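Local coordinates for protein enoyl-CoA hydratase/isomerase (Pseudomonas aeruginosa, PDB 3LAO) that probably catalyses the hydration of a steroid enoyl-CoA thioester, as a trimeric member of the enoyl-CoA hydratase/isomerase family, at residues A130-G135 / R185-V190. Numbering follows the deposited sequence.
Sequences AVAARG and RLLTEV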
ATOM      1  N   ALA B 130     -16.716   2.262   2.352  1.00 29.85           N
ATOM      2  CA  ALA B 130     -16.985   2.948   3.596  1.00 27.15           C
ATOM      3  C   ALA B 130     -17.436   4.365   3.321  1.00 26.55           C
ATOM      4  O   ALA B 130     -16.718   5.148   2.706  1.00 35.96           O
ATOM      5  CB  ALA B 130     -15.712   2.930   4.531  1.00 21.39           C
ATOM      6  N   VAL B 131     -18.635   4.681   3.769  1.00 22.87           N
ATOM      7  CA  VAL B 131     -19.163   6.021   3.662  1.00 25.73           C
ATOM      8  C   VAL B 131     -19.429   6.650   5.036  1.00 29.73           C
ATOM      9  O   VAL B 131     -20.085   6.053   5.876  1.00 28.61           O
ATOM     10  CB  VAL B 131     -20.473   5.985   2.879  1.00 28.88           C
ATOM     11  CG1 VAL B 131     -21.146   7.344   2.890  1.00 25.09           C
ATOM     12  CG2 VAL B 131     -20.188   5.520   1.455  1.00 29.68           C
ATOM     13  N   ALA B 132     -18.949   7.871   5.231  1.00 29.05           N
ATOM     14  CA  ALA B 132     -19.102   8.578   6.491  1.00 34.51           C
ATOM     15  C   ALA B 132     -19.777   9.944   6.319  1.00 39.26           C
ATOM     16  O   ALA B 132     -19.572  10.645   5.324  1.00 44.02           O
ATOM     17  CB  ALA B 132     -17.740   8.759   7.173  1.00 33.72           C
ATOM     18  N   ALA B 133     -20.575  10.301   7.314  1.00 42.26           N
ATOM     19  CA  ALA B 133     -21.178  11.623   7.436  1.00 41.13           C
ATOM     20  C   ALA B 133     -20.075  12.625   7.723  1.00 37.22           C
ATOM     21  O   ALA B 133     -19.177  12.345   8.518  1.00 33.96           O
ATOM     22  CB  ALA B 133     -22.194  11.621   8.592  1.00 31.51           C
ATOM     23  N   ARG B 134     -20.114  13.764   7.045  1.00 35.61           N
ATOM     24  CA  ARG B 134     -19.246  14.881   7.387  1.00 44.94           C
ATOM     25  C   ARG B 134     -19.333  15.141   8.886  1.00 46.03           C
ATOM     26  O   ARG B 134     -20.430  15.137   9.459  1.00 43.38           O
ATOM     27  CB  ARG B 134     -19.697  16.117   6.632  1.00 52.50           C
ATOM     28  CG  ARG B 134     -18.915  17.367   6.914  1.00 59.56           C
ATOM     29  CD  ARG B 134     -18.900  18.237   5.661  1.00 67.27           C
ATOM     30  NE  ARG B 134     -17.956  17.717   4.672  1.00 75.94           N
ATOM     31  CZ  ARG B 134     -18.287  17.274   3.456  1.00 78.11           C
ATOM     32  NH1 ARG B 134     -19.560  17.283   3.052  1.00 78.38           N
ATOM     33  NH2 ARG B 134     -17.333  16.827   2.641  1.00 72.04           N
ATOM     34  N   GLY B 135     -18.187  15.326   9.535  1.00 44.19           N
ATOM     35  CA  GLY B 135     -18.215  15.573  10.965  1.00 45.04           C
ATOM     36  C   GLY B 135     -18.186  14.329  11.838  1.00 51.89           C
ATOM     37  O   GLY B 135     -18.234  14.425  13.063  1.00 65.04           O
ATOM     38  N   ARG B 185      -7.491   7.720   2.861  1.00 32.51           N
ATOM     39  CA  ARG B 185      -8.046   6.565   2.131  1.00 30.21           C
ATOM     40  C   ARG B 185      -8.685   5.494   3.019  1.00 29.98           C
ATOM     41  O   ARG B 185      -8.638   4.300   2.708  1.00 36.86           O
ATOM     42  CB  ARG B 185      -6.963   5.931   1.249  1.00 25.65           C
ATOM     43  CG  ARG B 185      -6.600   6.840   0.092  1.00 39.78           C
ATOM     44  CD  ARG B 185      -5.392   6.312  -0.687  1.00 50.34           C
ATOM     45  NE  ARG B 185      -4.778   5.123  -0.088  1.00 55.61           N
ATOM     46  CZ  ARG B 185      -3.827   4.395  -0.688  1.00 60.19           C
ATOM     47  NH1 ARG B 185      -3.389   4.745  -1.910  1.00 57.13           N
ATOM     48  NH2 ARG B 185      -3.308   3.313  -0.079  1.00 57.25           N
ATOM     49  N   LEU B 186      -9.264   5.908   4.132  1.00 30.63           N
ATOM     50  CA  LEU B 186     -10.006   4.976   4.969  1.00 31.27           C
ATOM     51  C   LEU B 186     -11.484   4.950   4.551  1.00 37.74           C
ATOM     52  O   LEU B 186     -12.205   4.016   4.840  1.00 39.09           O
ATOM     53  CB  LEU B 186      -9.847   5.324   6.446  1.00 29.58           C
ATOM     54  CG  LEU B 186      -8.441   5.628   6.988  1.00 36.81           C
ATOM     55  CD1 LEU B 186      -8.545   6.145   8.395  1.00 36.38           C
ATOM     56  CD2 LEU B 186      -7.526   4.443   6.973  1.00 35.73           C
ATOM     57  N   LEU B 187     -11.926   5.982   3.853  1.00 34.87           N
ATOM     58  CA  LEU B 187     -13.329   6.093   3.481  1.00 30.85           C
ATOM     59  C   LEU B 187     -13.348   6.082   2.010  1.00 35.34           C
ATOM     60  O   LEU B 187     -12.345   6.420   1.394  1.00 37.02           O
ATOM     61  CB  LEU B 187     -13.881   7.460   3.883  1.00 28.21           C
ATOM     62  CG  LEU B 187     -13.910   7.491   5.392  1.00 30.29           C
ATOM     63  CD1 LEU B 187     -14.427   8.818   5.923  1.00 34.83           C
ATOM     64  CD2 LEU B 187     -14.815   6.358   5.781  1.00 26.94           C
ATOM     65  N   THR B 188     -14.491   5.738   1.441  1.00 31.62           N
ATOM     66  CA  THR B 188     -14.645   5.789   0.015  1.00 25.57           C
ATOM     67  C   THR B 188     -15.166   7.160  -0.290  1.00 33.89           C
ATOM     68  O   THR B 188     -14.791   7.771  -1.285  1.00 35.16           O
ATOM     69  CB  THR B 188     -15.684   4.741  -0.455  1.00 39.18           C
ATOM     70  OG1 THR B 188     -15.469   3.491   0.219  1.00 37.55           O
ATOM     71  CG2 THR B 188     -15.633   4.540  -1.967  1.00 32.10           C
ATOM     72  N   GLU B 189     -16.041   7.651   0.585  1.00 37.65           N
ATOM     73  CA  GLU B 189     -16.722   8.913   0.324  1.00 37.11           C
ATOM     74  C   GLU B 189     -17.196   9.616   1.603  1.00 36.62           C
ATOM     75  O   GLU B 189     -17.604   8.969   2.571  1.00 28.03           O
ATOM     76  CB  GLU B 189     -17.918   8.682  -0.600  1.00 38.00           C
ATOM     77  CG  GLU B 189     -18.443   9.966  -1.240  1.00 44.91           C
ATOM     78  CD  GLU B 189     -19.572   9.703  -2.247  1.00 47.94           C
ATOM     79  OE1 GLU B 189     -19.525   8.664  -2.934  1.00 47.47           O
ATOM     80  OE2 GLU B 189     -20.508  10.529  -2.343  1.00 49.24           O
ATOM     81  N   VAL B 190     -17.164  10.950   1.591  1.00 36.80           N
ATOM     82  CA  VAL B 190     -17.743  11.716   2.678  1.00 32.83           C
ATOM     83  C   VAL B 190     -18.987  12.431   2.211  1.00 35.62           C
ATOM     84  O   VAL B 190     -18.968  13.053   1.145  1.00 39.99           O
ATOM     85  CB  VAL B 190     -16.781  12.740   3.188  1.00 28.90           C
ATOM     86  CG1 VAL B 190     -17.520  13.627   4.118  1.00 24.68           C
ATOM     87  CG2 VAL B 190     -15.629  12.048   3.918  1.00 27.88           C
TER
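The isobutyl end of L187 overlaps two alanines of the neighbouring strand, its CD1 lying 3.5 Å from CB of A132 while its CD2 rests 3.8 Å from CB of A130. CG stands anti to the carbonyl carbon (chi1 -68°), and from there the two methyls divide between small side chains on the same face of the sheet. M124 of helix 119-125 and A181 of helix 178-183 also touch L187, tying this patch to the helices that cover that face.

Beside it the backbones illustrate how a strand joins the sheet. The carbonyl of A130 receives N of T188 at 2.6 Å, in the carbonyl plane, and more weakly N of E189, two amides converging on one buried oxygen. The T188 hydroxyl stands anti to its own carbonyl carbon (chi1 -44°), beside its backbone N, and there OG1 accepts A130 N at 2.8 Å, nearly straight (164°). The same OG1 is hydrogen-bonded to T164 of the second subunit, which ties the residue just ahead of the strand to the trimer interface. Regular parallel pairing follows: A132 N reaches O of E189 at 3.2 Å, and the CA-H groups of V131 and V190 add contacts to the facing carbonyls.

Farther on, R134 bends at chi2 and chi3 until its guanidinium lies against V190, whose CG1 sits 3.5 Å from NH2 over one face, toward the rim. The salt bridge from R134 NH1 to E192 probably steadies that placement. On the side of the sheet opposite A132 and V190, the side chains of V131 and E189 neighbour each other, with V131 packing on helix 196-209 and E189 bonded to its Y203.

Strand 189-191, added in parallel to 129-133 after a connection about half of which is helix, thus closes one margin of the mixed sheet within this chain, in the alpha/beta core of the crotonase fold.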